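Local coordinates for protein acid phosphatase (Bacillus anthracis, PDB 2I33) that probably hydrolyses phosphate monoesters at acidic pH, as a magnesium-binding class C acid phosphatase of the HAD superfamily, at residues Q39-G44 against I107-Y112; Y112-G117 against G142-T147; D180-F185 against K194-A199; D221-L226 against K240-N245. All blocks are in the same frame, centred on the assembly; numbering follows the deposited sequence.

Contact 1 (Q39-G44 against I107-Y112)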
loop_
_atom_site.group_PDB
_atom_site.type_symbol
_atom_site.label_atom_id
_atom_site.label_comp_id
_atom_site.label_asym_id
_atom_site.label_seq_id
_atom_site.Cartn_x
_atom_site.Cartn_y
_atom_site.Cartn_z
ATOM N N GLN A 39 -4.017 7.592 4.883
ATOM C CA GLN A 39 -4.931 6.653 5.503
ATOM C C GLN A 39 -4.290 6.044 6.737
ATOM O O GLN A 39 -4.906 5.922 7.792
ATOM C CB GLN A 39 -5.254 5.512 4.546
ATOM C CG GLN A 39 -6.107 4.415 5.143
ATOM C CD GLN A 39 -6.789 3.593 4.064
ATOM O OE1 GLN A 39 -7.799 4.025 3.498
ATOM N NE2 GLN A 39 -6.170 2.443 3.690
ATOM N N GLY A 40 -3.023 5.675 6.599
ATOM C CA GLY A 40 -2.290 5.082 7.712
ATOM C C GLY A 40 -2.194 6.074 8.878
ATOM O O GLY A 40 -2.520 5.757 10.035
ATOM N N TYR A 41 -1.775 7.287 8.586
ATOM C CA TYR A 41 -1.629 8.280 9.650
ATOM C C TYR A 41 -2.961 8.732 10.221
ATOM O O TYR A 41 -3.064 8.990 11.438
ATOM C CB TYR A 41 -0.719 9.432 9.226
ATOM C CG TYR A 41 0.745 9.029 9.251
ATOM C CD1 TYR A 41 1.372 8.680 10.449
ATOM C CD2 TYR A 41 1.489 8.939 8.066
ATOM C CE1 TYR A 41 2.679 8.301 10.465
ATOM C CE2 TYR A 41 2.821 8.556 8.086
ATOM C CZ TYR A 41 3.396 8.220 9.284
ATOM O OH TYR A 41 4.712 7.829 9.351
ATOM N N ASN A 42 -4.005 8.796 9.392
ATOM C CA ASN A 42 -5.312 9.109 9.940
ATOM C C ASN A 42 -5.794 8.033 10.905
ATOM O O ASN A 42 -6.366 8.323 11.952
ATOM C CB ASN A 42 -6.338 9.282 8.834
ATOM C CG ASN A 42 -6.117 10.535 8.029
ATOM O OD1 ASN A 42 -5.420 11.474 8.463
ATOM N ND2 ASN A 42 -6.711 10.566 6.851
ATOM N N THR A 43 -5.599 6.785 10.493
ATOM C CA THR A 43 -6.037 5.665 11.281
ATOM C C THR A 43 -5.202 5.647 12.553
ATOM O O THR A 43 -5.713 5.424 13.648
ATOM C CB THR A 43 -5.894 4.372 10.492
ATOM O OG1 THR A 43 -6.699 4.480 9.307
ATOM C CG2 THR A 43 -6.326 3.191 11.315
ATOM N N GLY A 44 -3.915 5.899 12.418
ATOM C CA GLY A 44 -3.054 5.960 13.592
ATOM C C GLY A 44 -3.521 7.029 14.583
ATOM O O GLY A 44 -3.528 6.827 15.810
ATOM N N ILE A 107 4.351 14.223 9.543
ATOM C CA ILE A 107 4.740 15.315 10.419
ATOM C C ILE A 107 3.548 15.809 11.235
ATOM O O ILE A 107 3.651 15.990 12.449
ATOM C CB ILE A 107 5.426 16.458 9.656
ATOM C CG1 ILE A 107 6.701 15.942 8.955
ATOM C CG2 ILE A 107 5.738 17.611 10.597
ATOM C CD1 ILE A 107 7.684 15.321 9.883
ATOM N N ASP A 108 2.392 15.960 10.601
ATOM C CA ASP A 108 1.239 16.453 11.354
ATOM C C ASP A 108 0.828 15.461 12.418
ATOM O O ASP A 108 0.456 15.847 13.520
ATOM C CB ASP A 108 0.064 16.769 10.442
ATOM C CG ASP A 108 0.263 18.048 9.659
ATOM O OD1 ASP A 108 1.115 18.894 10.039
ATOM O OD2 ASP A 108 -0.481 18.221 8.665
ATOM N N PHE A 109 0.927 14.173 12.094
ATOM C CA PHE A 109 0.570 13.158 13.064
ATOM C C PHE A 109 1.555 13.183 14.214
ATOM O O PHE A 109 1.187 13.109 15.399
ATOM C CB PHE A 109 0.515 11.765 12.449
ATOM C CG PHE A 109 0.466 10.684 13.470
ATOM C CD1 PHE A 109 -0.673 10.453 14.227
ATOM C CD2 PHE A 109 1.599 9.926 13.739
ATOM C CE1 PHE A 109 -0.677 9.492 15.203
ATOM C CE2 PHE A 109 1.598 8.971 14.755
ATOM C CZ PHE A 109 0.463 8.751 15.473
ATOM N N LEU A 110 2.833 13.329 13.881
ATOM C CA LEU A 110 3.816 13.348 14.934
ATOM C C LEU A 110 3.683 14.602 15.826
ATOM O O LEU A 110 3.828 14.522 17.037
ATOM C CB LEU A 110 5.227 13.290 14.358
ATOM C CG LEU A 110 5.542 11.985 13.631
ATOM C CD1 LEU A 110 6.811 12.124 12.837
ATOM C CD2 LEU A 110 5.632 10.847 14.621
ATOM N N LYS A 111 3.407 15.762 15.230
ATOM C CA LYS A 111 3.168 16.952 16.003
ATOM C C LYS A 111 1.920 16.810 16.871
ATOM O O LYS A 111 1.897 17.317 17.991
ATOM C CB LYS A 111 3.060 18.183 15.111
ATOM C CG LYS A 111 4.351 18.538 14.397
ATOM C CD LYS A 111 5.493 18.880 15.308
ATOM C CE LYS A 111 5.374 20.268 15.899
ATOM N NZ LYS A 111 6.434 20.477 16.915
ATOM N N TYR A 112 0.892 16.123 16.359
ATOM C CA TYR A 112 -0.297 15.853 17.171
ATOM C C TYR A 112 0.030 14.989 18.379
ATOM O O TYR A 112 -0.324 15.281 19.519
ATOM C CB TYR A 112 -1.351 15.160 16.352
ATOM C CG TYR A 112 -2.587 14.830 17.146
ATOM C CD1 TYR A 112 -3.542 15.802 17.418
ATOM C CD2 TYR A 112 -2.814 13.540 17.615
ATOM C CE1 TYR A 112 -4.678 15.500 18.148
ATOM C CE2 TYR A 112 -3.949 13.245 18.351
ATOM C CZ TYR A 112 -4.878 14.217 18.596
ATOM O OH TYR A 112 -6.032 13.933 19.321
#

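Contact 2 (Y112-G117 against G142-T147)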
loop_
_atom_site.group_PDB
_atom_site.type_symbol
_atom_site.label_atom_id
_atom_site.label_comp_id
_atom_site.label_asym_id
_atom_site.label_seq_id
_atom_site.Cartn_x
_atom_site.Cartn_y
_atom_site.Cartn_z
ATOM N N TYR A 112 0.892 16.123 16.359
ATOM C CA TYR A 112 -0.297 15.853 17.171
ATOM C C TYR A 112 0.030 14.989 18.379
ATOM O O TYR A 112 -0.324 15.281 19.519
ATOM C CB TYR A 112 -1.351 15.160 16.352
ATOM C CG TYR A 112 -2.587 14.830 17.146
ATOM C CD1 TYR A 112 -3.542 15.802 17.418
ATOM C CD2 TYR A 112 -2.814 13.540 17.615
ATOM C CE1 TYR A 112 -4.678 15.500 18.148
ATOM C CE2 TYR A 112 -3.949 13.245 18.351
ATOM C CZ TYR A 112 -4.878 14.217 18.596
ATOM O OH TYR A 112 -6.032 13.933 19.321
ATOM N N THR A 113 0.744 13.913 18.092
ATOM C CA THR A 113 1.204 12.998 19.113
ATOM C C THR A 113 1.971 13.750 20.197
ATOM O O THR A 113 1.697 13.584 21.395
ATOM C CB THR A 113 2.051 11.902 18.465
ATOM O OG1 THR A 113 1.249 11.171 17.529
ATOM C CG2 THR A 113 2.563 10.969 19.513
ATOM N N GLU A 114 2.903 14.599 19.778
ATOM C CA GLU A 114 3.674 15.428 20.715
ATOM C C GLU A 114 2.769 16.362 21.543
ATOM O O GLU A 114 3.008 16.597 22.757
ATOM C CB GLU A 114 4.699 16.255 19.952
ATOM C CG GLU A 114 5.533 17.146 20.859
ATOM C CD GLU A 114 6.599 17.894 20.112
ATOM O OE1 GLU A 114 6.279 18.489 19.053
ATOM O OE2 GLU A 114 7.756 17.874 20.589
ATOM N N SER A 115 1.725 16.883 20.910
ATOM C CA SER A 115 0.807 17.797 21.598
ATOM C C SER A 115 0.023 17.083 22.695
ATOM O O SER A 115 -0.475 17.730 23.607
ATOM C CB SER A 115 -0.166 18.468 20.641
ATOM O OG SER A 115 -1.255 17.623 20.337
ATOM N N LYS A 116 -0.121 15.766 22.569
ATOM C CA LYS A 116 -0.866 14.970 23.548
ATOM C C LYS A 116 0.022 14.473 24.664
ATOM O O LYS A 116 -0.438 13.774 25.568
ATOM C CB LYS A 116 -1.530 13.775 22.868
ATOM C CG LYS A 116 -2.622 14.126 21.837
ATOM C CD LYS A 116 -3.710 14.972 22.479
ATOM C CE LYS A 116 -5.128 14.590 22.078
ATOM N NZ LYS A 116 -6.117 14.837 23.163
ATOM N N GLY A 117 1.302 14.838 24.602
ATOM C CA GLY A 117 2.250 14.438 25.609
ATOM C C GLY A 117 2.770 13.021 25.458
ATOM O O GLY A 117 3.342 12.465 26.413
ATOM N N GLY A 142 11.130 18.762 10.315
ATOM C CA GLY A 142 10.332 19.235 11.455
ATOM C C GLY A 142 9.722 18.128 12.293
ATOM O O GLY A 142 8.701 18.334 12.980
ATOM N N ALA A 143 10.359 16.964 12.293
ATOM C CA ALA A 143 9.894 15.846 13.113
ATOM C C ALA A 143 10.204 16.174 14.561
ATOM O O ALA A 143 11.315 16.639 14.868
ATOM C CB ALA A 143 10.587 14.556 12.693
ATOM N N PRO A 144 9.236 15.975 15.465
ATOM C CA PRO A 144 9.509 16.227 16.873
ATOM C C PRO A 144 10.440 15.208 17.499
ATOM O O PRO A 144 10.625 14.102 16.978
ATOM C CB PRO A 144 8.141 16.128 17.540
ATOM C CG PRO A 144 7.323 15.360 16.656
ATOM C CD PRO A 144 7.861 15.490 15.252
ATOM N N GLN A 145 11.001 15.589 18.634
ATOM C CA GLN A 145 11.817 14.687 19.417
ATOM C C GLN A 145 12.937 14.080 18.564
ATOM O O GLN A 145 13.192 12.894 18.645
ATOM C CB GLN A 145 10.909 13.616 20.078
ATOM C CG GLN A 145 9.983 14.193 21.185
ATOM C CD GLN A 145 8.778 13.306 21.510
ATOM O OE1 GLN A 145 8.894 12.089 21.595
ATOM N NE2 GLN A 145 7.603 13.931 21.701
ATOM N N ALA A 146 13.598 14.910 17.750
ATOM C CA ALA A 146 14.683 14.462 16.861
ATOM C C ALA A 146 16.010 14.461 17.608
ATOM O O ALA A 146 16.933 15.226 17.284
ATOM C CB ALA A 146 14.774 15.348 15.607
ATOM N N THR A 147 16.091 13.585 18.605
ATOM C CA THR A 147 17.260 13.514 19.477
ATOM C C THR A 147 17.715 12.083 19.651
ATOM O O THR A 147 16.951 11.155 19.443
ATOM C CB THR A 147 16.969 14.074 20.880
ATOM O OG1 THR A 147 16.005 13.244 21.547
ATOM C CG2 THR A 147 16.454 15.496 20.787
HETATM O O HOH W 1 10.276 18.143 19.760
#

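Contact 3 (D180-F185 against K194-A199). With MG (magnesium ion), chain C.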
loop_
_atom_site.group_PDB
_atom_site.type_symbol
_atom_site.label_atom_id
_atom_site.label_comp_id
_atom_site.label_asym_id
_atom_site.label_seq_id
_atom_site.Cartn_x
_atom_site.Cartn_y
_atom_site.Cartn_z
ATOM N N ASP A 180 6.609 0.117 7.314
ATOM C CA ASP A 180 6.376 -0.359 5.954
ATOM C C ASP A 180 6.854 -1.782 5.756
ATOM O O ASP A 180 6.728 -2.351 4.671
ATOM C CB ASP A 180 7.115 0.504 4.940
ATOM C CG ASP A 180 8.627 0.427 5.119
ATOM O OD1 ASP A 180 9.107 0.931 6.162
ATOM O OD2 ASP A 180 9.295 -0.131 4.209
ATOM N N ASN A 181 7.426 -2.341 6.797
ATOM C CA ASN A 181 8.023 -3.639 6.742
ATOM C C ASN A 181 7.496 -4.383 7.961
ATOM O O ASN A 181 7.426 -3.823 9.048
ATOM C CB ASN A 181 9.529 -3.453 6.844
ATOM C CG ASN A 181 10.305 -4.749 6.712
ATOM O OD1 ASN A 181 9.840 -5.850 7.097
ATOM N ND2 ASN A 181 11.526 -4.622 6.200
ATOM N N LEU A 182 7.072 -5.620 7.773
ATOM C CA LEU A 182 6.464 -6.381 8.876
ATOM C C LEU A 182 7.377 -6.428 10.077
ATOM O O LEU A 182 6.900 -6.450 11.197
ATOM C CB LEU A 182 6.106 -7.800 8.454
ATOM C CG LEU A 182 4.974 -7.909 7.447
ATOM C CD1 LEU A 182 4.796 -9.352 7.031
ATOM C CD2 LEU A 182 3.725 -7.280 7.974
ATOM N N SER A 183 8.688 -6.417 9.846
ATOM C CA SER A 183 9.644 -6.464 10.966
ATOM C C SER A 183 9.687 -5.139 11.769
ATOM O O SER A 183 10.378 -5.044 12.789
ATOM C CB SER A 183 11.040 -6.923 10.528
ATOM O OG SER A 183 11.470 -6.221 9.408
ATOM N N ASP A 184 8.925 -4.147 11.335
ATOM C CA ASP A 184 8.693 -2.938 12.141
ATOM C C ASP A 184 7.659 -3.166 13.245
ATOM O O ASP A 184 7.439 -2.292 14.087
ATOM C CB ASP A 184 8.229 -1.804 11.250
ATOM C CG ASP A 184 9.235 -1.451 10.172
ATOM O OD1 ASP A 184 10.449 -1.719 10.348
ATOM O OD2 ASP A 184 8.791 -0.901 9.138
ATOM N N PHE A 185 7.007 -4.319 13.181
ATOM C CA PHE A 185 6.082 -4.792 14.203
ATOM C C PHE A 185 6.637 -6.031 14.845
ATOM O O PHE A 185 7.507 -6.703 14.304
ATOM C CB PHE A 185 4.756 -5.158 13.576
ATOM C CG PHE A 185 4.291 -4.164 12.574
ATOM C CD1 PHE A 185 4.158 -2.836 12.934
ATOM C CD2 PHE A 185 4.042 -4.519 11.280
ATOM C CE1 PHE A 185 3.718 -1.887 12.039
ATOM C CE2 PHE A 185 3.634 -3.561 10.372
ATOM C CZ PHE A 185 3.496 -2.241 10.749
ATOM N N LYS A 194 6.190 -17.944 3.061
ATOM C CA LYS A 194 5.000 -18.681 3.545
ATOM C C LYS A 194 4.663 -18.369 5.005
ATOM O O LYS A 194 3.510 -18.096 5.335
ATOM C CB LYS A 194 5.155 -20.188 3.353
ATOM N N ASP A 195 5.674 -18.386 5.868
ATOM C CA ASP A 195 5.465 -18.207 7.309
ATOM C C ASP A 195 5.119 -16.759 7.684
ATOM O O ASP A 195 4.244 -16.525 8.530
ATOM C CB ASP A 195 6.704 -18.664 8.093
ATOM C CG ASP A 195 6.821 -20.171 8.168
ATOM O OD1 ASP A 195 5.881 -20.874 7.730
ATOM O OD2 ASP A 195 7.856 -20.661 8.664
ATOM N N ARG A 196 5.803 -15.782 7.101
ATOM C CA ARG A 196 5.468 -14.391 7.416
ATOM C C ARG A 196 4.065 -14.066 6.892
ATOM O O ARG A 196 3.312 -13.322 7.510
ATOM C CB ARG A 196 6.521 -13.404 6.882
ATOM C CG ARG A 196 6.640 -13.271 5.357
ATOM C CD ARG A 196 8.017 -12.715 4.987
ATOM N NE ARG A 196 8.324 -11.425 5.623
ATOM C CZ ARG A 196 7.939 -10.238 5.160
ATOM N NH1 ARG A 196 7.165 -10.139 4.088
ATOM N NH2 ARG A 196 8.259 -9.133 5.824
ATOM N N ASN A 197 3.700 -14.632 5.748
ATOM C CA ASN A 197 2.367 -14.405 5.188
ATOM C C ASN A 197 1.277 -15.020 6.073
ATOM O O ASN A 197 0.263 -14.386 6.361
ATOM C CB ASN A 197 2.293 -14.939 3.768
ATOM C CG ASN A 197 3.077 -14.078 2.790
ATOM O OD1 ASN A 197 3.680 -13.066 3.173
ATOM N ND2 ASN A 197 3.055 -14.466 1.530
ATOM N N GLN A 198 1.515 -16.230 6.553
ATOM C CA GLN A 198 0.600 -16.857 7.514
ATOM C C GLN A 198 0.512 -16.020 8.790
ATOM O O GLN A 198 -0.560 -15.862 9.367
ATOM C CB GLN A 198 1.024 -18.276 7.845
ATOM C CG GLN A 198 0.026 -19.006 8.757
ATOM C CD GLN A 198 -1.391 -19.080 8.180
ATOM O OE1 GLN A 198 -1.585 -19.464 7.024
ATOM N NE2 GLN A 198 -2.384 -18.722 8.992
ATOM N N ALA A 199 1.644 -15.462 9.215
ATOM C CA ALA A 199 1.680 -14.642 10.431
ATOM C C ALA A 199 0.800 -13.416 10.295
ATOM O O ALA A 199 0.119 -12.973 11.241
ATOM C CB ALA A 199 3.113 -14.259 10.771
HETATM MG MG MG C . 11.208 1.167 6.565
HETATM O O HOH W 2 11.728 0.416 4.970
HETATM O O HOH W 3 11.128 -0.662 7.636
HETATM O O HOH W 4 13.317 1.287 7.172
#

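Contact 4 (D221-L226 against K240-N245)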
loop_
_atom_site.group_PDB
_atom_site.type_symbol
_atom_site.label_atom_id
_atom_site.label_comp_id
_atom_site.label_asym_id
_atom_site.label_seq_id
_atom_site.Cartn_x
_atom_site.Cartn_y
_atom_site.Cartn_z
ATOM N N ASP A 221 11.865 -6.601 3.593
ATOM C CA ASP A 221 11.919 -8.005 3.986
ATOM C C ASP A 221 11.098 -8.929 3.098
ATOM O O ASP A 221 11.400 -10.105 2.988
ATOM C CB ASP A 221 11.484 -8.194 5.435
ATOM C CG ASP A 221 12.557 -7.796 6.422
ATOM O OD1 ASP A 221 13.538 -7.120 6.034
ATOM O OD2 ASP A 221 12.395 -8.149 7.607
ATOM N N TRP A 222 10.092 -8.398 2.412
ATOM C CA TRP A 222 9.334 -9.219 1.483
ATOM C C TRP A 222 10.271 -9.755 0.394
ATOM O O TRP A 222 10.126 -10.886 -0.050
ATOM C CB TRP A 222 8.185 -8.424 0.869
ATOM C CG TRP A 222 8.604 -7.320 0.009
ATOM C CD1 TRP A 222 8.798 -6.019 0.370
ATOM C CD2 TRP A 222 8.832 -7.383 -1.392
ATOM N NE1 TRP A 222 9.148 -5.273 -0.728
ATOM C CE2 TRP A 222 9.175 -6.092 -1.826
ATOM C CE3 TRP A 222 8.770 -8.414 -2.326
ATOM C CZ2 TRP A 222 9.443 -5.810 -3.161
ATOM C CZ3 TRP A 222 9.050 -8.129 -3.651
ATOM C CH2 TRP A 222 9.403 -6.854 -4.046
ATOM N N GLU A 223 11.244 -8.933 0.004
ATOM C CA GLU A 223 12.221 -9.334 -0.974
ATOM C C GLU A 223 13.310 -10.187 -0.336
ATOM O O GLU A 223 13.666 -11.217 -0.855
ATOM C CB GLU A 223 12.875 -8.134 -1.659
ATOM C CG GLU A 223 13.907 -8.559 -2.708
ATOM C CD GLU A 223 14.699 -7.417 -3.322
ATOM O OE1 GLU A 223 14.534 -6.273 -2.874
ATOM O OE2 GLU A 223 15.495 -7.707 -4.246
ATOM N N GLY A 224 13.830 -9.720 0.793
ATOM C CA GLY A 224 14.852 -10.464 1.518
ATOM C C GLY A 224 14.397 -11.891 1.787
ATOM O O GLY A 224 15.178 -12.842 1.624
ATOM N N ALA A 225 13.123 -12.042 2.162
ATOM C CA ALA A 225 12.563 -13.374 2.439
ATOM C C ALA A 225 12.686 -14.310 1.247
ATOM O O ALA A 225 12.905 -15.493 1.432
ATOM C CB ALA A 225 11.116 -13.304 2.894
ATOM N N LEU A 226 12.532 -13.788 0.033
ATOM C CA LEU A 226 12.689 -14.610 -1.168
ATOM C C LEU A 226 14.107 -15.144 -1.341
ATOM O O LEU A 226 14.303 -16.182 -1.953
ATOM C CB LEU A 226 12.296 -13.818 -2.413
ATOM C CG LEU A 226 10.822 -13.420 -2.444
ATOM C CD1 LEU A 226 10.671 -12.359 -3.478
ATOM C CD2 LEU A 226 9.924 -14.595 -2.745
ATOM N N LYS A 240 16.393 -15.270 -11.117
ATOM C CA LYS A 240 15.646 -16.520 -11.200
ATOM C C LYS A 240 14.634 -16.665 -10.063
ATOM O O LYS A 240 13.506 -17.124 -10.275
ATOM C CB LYS A 240 16.594 -17.713 -11.189
ATOM C CG LYS A 240 15.881 -19.049 -11.224
ATOM C CD LYS A 240 16.864 -20.192 -11.352
ATOM C CE LYS A 240 16.167 -21.552 -11.269
ATOM N NZ LYS A 240 15.041 -21.675 -12.249
ATOM N N ILE A 241 15.053 -16.297 -8.857
ATOM C CA ILE A 241 14.188 -16.369 -7.689
ATOM C C ILE A 241 12.996 -15.478 -7.888
ATOM O O ILE A 241 11.872 -15.861 -7.588
ATOM C CB ILE A 241 14.927 -15.955 -6.408
ATOM C CG1 ILE A 241 15.991 -17.013 -6.055
ATOM C CG2 ILE A 241 13.970 -15.780 -5.257
ATOM C CD1 ILE A 241 16.919 -16.586 -4.949
ATOM N N ARG A 242 13.252 -14.263 -8.355
ATOM C CA ARG A 242 12.160 -13.318 -8.556
ATOM C C ARG A 242 11.155 -13.921 -9.528
ATOM O O ARG A 242 9.974 -13.947 -9.253
ATOM C CB ARG A 242 12.690 -11.993 -9.084
ATOM C CG ARG A 242 13.492 -11.219 -8.078
ATOM C CD ARG A 242 14.114 -9.998 -8.736
ATOM N NE ARG A 242 14.720 -9.103 -7.754
ATOM C CZ ARG A 242 15.084 -7.848 -8.019
ATOM N NH1 ARG A 242 14.915 -7.329 -9.232
ATOM N NH2 ARG A 242 15.632 -7.109 -7.067
ATOM N N HIS A 243 11.639 -14.435 -10.652
ATOM C CA HIS A 243 10.734 -15.050 -11.626
ATOM C C HIS A 243 10.009 -16.287 -11.096
ATOM O O HIS A 243 8.809 -16.475 -11.327
ATOM C CB HIS A 243 11.489 -15.399 -12.896
ATOM C CG HIS A 243 11.739 -14.222 -13.777
ATOM N ND1 HIS A 243 12.794 -13.360 -13.582
ATOM C CD2 HIS A 243 11.059 -13.753 -14.849
ATOM C CE1 HIS A 243 12.770 -12.424 -14.514
ATOM N NE2 HIS A 243 11.727 -12.641 -15.295
ATOM N N ASP A 244 10.744 -17.132 -10.389
ATOM C CA ASP A 244 10.193 -18.378 -9.859
ATOM C C ASP A 244 9.128 -18.179 -8.792
ATOM O O ASP A 244 8.345 -19.094 -8.521
ATOM C CB ASP A 244 11.310 -19.234 -9.274
ATOM C CG ASP A 244 12.177 -19.874 -10.342
ATOM O OD1 ASP A 244 11.871 -19.750 -11.552
ATOM O OD2 ASP A 244 13.177 -20.506 -9.963
ATOM N N ASN A 245 9.101 -16.999 -8.184
ATOM C CA ASN A 245 8.122 -16.731 -7.141
ATOM C C ASN A 245 6.906 -15.970 -7.615
ATOM O O ASN A 245 5.993 -15.704 -6.831
ATOM C CB ASN A 245 8.781 -16.056 -5.939
ATOM C CG ASN A 245 9.468 -17.065 -5.052
ATOM O OD1 ASN A 245 8.856 -17.607 -4.121
ATOM N ND2 ASN A 245 10.719 -17.383 -5.376
#

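Contact 1 (Q39-G44 against I107-Y112)
Phe109 of helix 106-115 packs against Tyr41 and Gly44 of helix 31-54, joining two helices that cover the parallel sheet of this HAD-type Rossmann-like fold. The phenylalanine side chain illustrates how one ring can serve two neighbours. Its CB, directed at the facing helix, lies 3.8 Å from CD1 of Tyr41. One atom further, CG is again closest to that same tyrosine CD1. From there the ring divides its contacts. CD2 takes the tyrosine side, 3.5 Å from Tyr41 CD1, with Tyr41 CE1 slightly farther off. CD1 of Phe109, on the other branch, approaches the backbone oxygen Tyr41 O. Beyond it CE1 reaches the main chain of Gly44. With CG anti to the backbone N (chi1 167°), the phenylalanine ring extends across to the other helix. The two rings meet obliquely, their planes 35° apart and their centroids 5.6 Å apart.

Phe178 meets both rings as well, while Ile62 and Leu64 of strand 59-64 touch Phe109 and Tyr41 respectively. Tyr41 OH is hydrogen-bonded to Thr69 O, so the tyrosine also ties this packing to the HAD-type motif loop. At the glycine, Phe109 CE1 lies 3.8 Å from Gly44 C.

Contact 2 (Y112-G117 against G142-T147)
Glu114 meets Pro144 and Gln145 where the C-terminal end of helix 106-115 faces the loop between helix 131-141 and strand 151-154, at the periphery of the HAD-type alpha/beta fold. Along the first segment, Tyr112 leads into the final helical turn. Its carbonyl oxygen accepts a bond from Ser115 OG, 2.6 Å away, which lies in the carbonyl plane on a lone pair. Thr113 turns its hydroxyl back to Phe109 O within the helix.

Glu114 then carries the crossing. CG stands anti to the backbone N (chi1 180°) and the chain continues extended, bringing the carboxylate over to the proline. Both oxygens lie close to Pro144 CB, with OE1 at 3.4 Å. On the way, Glu114 CG passes the amide nitrogen Gln145 NE2 at 3.9 Å. The glutamate and glutamine side chains run past each other in opposite directions, their carboxylate and amide planes 57° apart. Outside partners anchor both ends: Lys111 NZ forms a salt bridge with Glu114 OE1, and Gln145 OE1 accepts from Ile120 N of the central sheet.

After Ser115 and Lys116, Gly117 closes the helix in a Schellman motif, with positive phi. Gly142 ends helix 131-141 in the same way. No direct hydrogen bond joins the segments, but one water does: it donates to Glu114 OE2 at 2.7 Å and accepts from Gln145 N at 2.9 Å.

Contact 3 (D180-F185 against K194-A199)
Leu182 and Arg196 make most of the contact by packing. Leu182 CB lies 3.7 Å from Arg196 NH2, while its CD1 sits 3.6 Å above one face of the guanidinium, toward the rim. A bend at chi3 (-57°) turns the end of the arginine chain as it approaches the leucine. Asn181 OD1 stands at the guanidinium edge, but at 3.9 Å from Arg196 NH2 it is only a neighbour, with the amide and guanidinium planes 79° apart.

Among the polar bonds, that same oxygen accepts from Ser183 N at 3.0 Å, forming an Asx turn; the donor lies above the carbonyl plane. The salt bridge of Arg196 NH2 is made with Glu32 of the second subunit, whose OE2 also accepts from Leu182 N, so both segments share an anion from across the dimer.

Metal coordination occupies the start of the loop. Asp180 OD1 binds magnesium at 2.1 Å, and OD2 is hydrogen-bonded to Asn216 ND2. Asp184 OD2 accepts from Asn181 N at 3.1 Å and from a metal-bound water, placing this aspartate in the second shell. Asp65 and Asp67 O complete the protein ligands. Asp180 and Asp184, just after strand 172-179, fit the acidic motif IV of HAD phosphatases.

Contact 4 (D221-L226 against K240-N245)
Glu223 OE2 is gripped by two groups, Arg242 NH2 from the facing helix and the hydroxyl of Tyr227. The arginine bond is a salt bridge of 2.9 Å with an N-H...O angle of 157°. The oxygen lies at the guanidinium edge, in its plane, whereas the nitrogen approaches the carboxylate from above, well out of its plane. The two flat groups are turned 58° against each other. Both side chains span the gap in extended form, with Glu223 CG anti to its own N. The Tyr227 hydroxyl also bonds Arg242 NE, so it bridges the ion pair, and Arg242 NH1 turns to Gln19 OE1. This multiple anchoring would be expected to limit rotation of the guanidinium within its buried setting.

The charged pair joins two helices, 221-226 and 235-244, which follow the last strand of the central sheet in this HAD-type fold. Beside it, Leu226 supplies the apolar part of the helix-helix interface. Leu226 CB packs 3.8 Å from Ile241 CG2, and the same methyl lies near Leu226 O. The other end of the leucine runs alongside Asn245 in the opposite direction, CD2 coming within 3.4 Å of Asn245 CG. Leu25 of the second subunit also packs on Leu226, extending this apolar patch across the dimer. The asparagine amide is held by the preceding turn: Asn245 ND2 donates to Ile241 O at 2.9 Å, almost straight at 173°, with that oxygen in the amide plane.

How the contacts relate
The four contacts follow one another along the chain, each closing before the next opens. Contacts 1 and 2 share helix 106-115 and Tyr112; their centres are 11 Å apart, and Leu110 packs directly on Pro144. Contacts 3 and 4 form a second pair, 14 Å between centres, joined where Asp221 approaches Ser183 and Asn181, and where Arg196 packs on Trp222. The pairs lie well apart: contacts 2 and 4 are 37 Å between centres, on opposite sides of the chain's centre. Contact 3 carries one of the magnesium ligands, Asp180, just after strand 172-179. Contacts 1, 3 and 4 also touch the second subunit, linking the core, metal-site and C-terminal regions to the dimer.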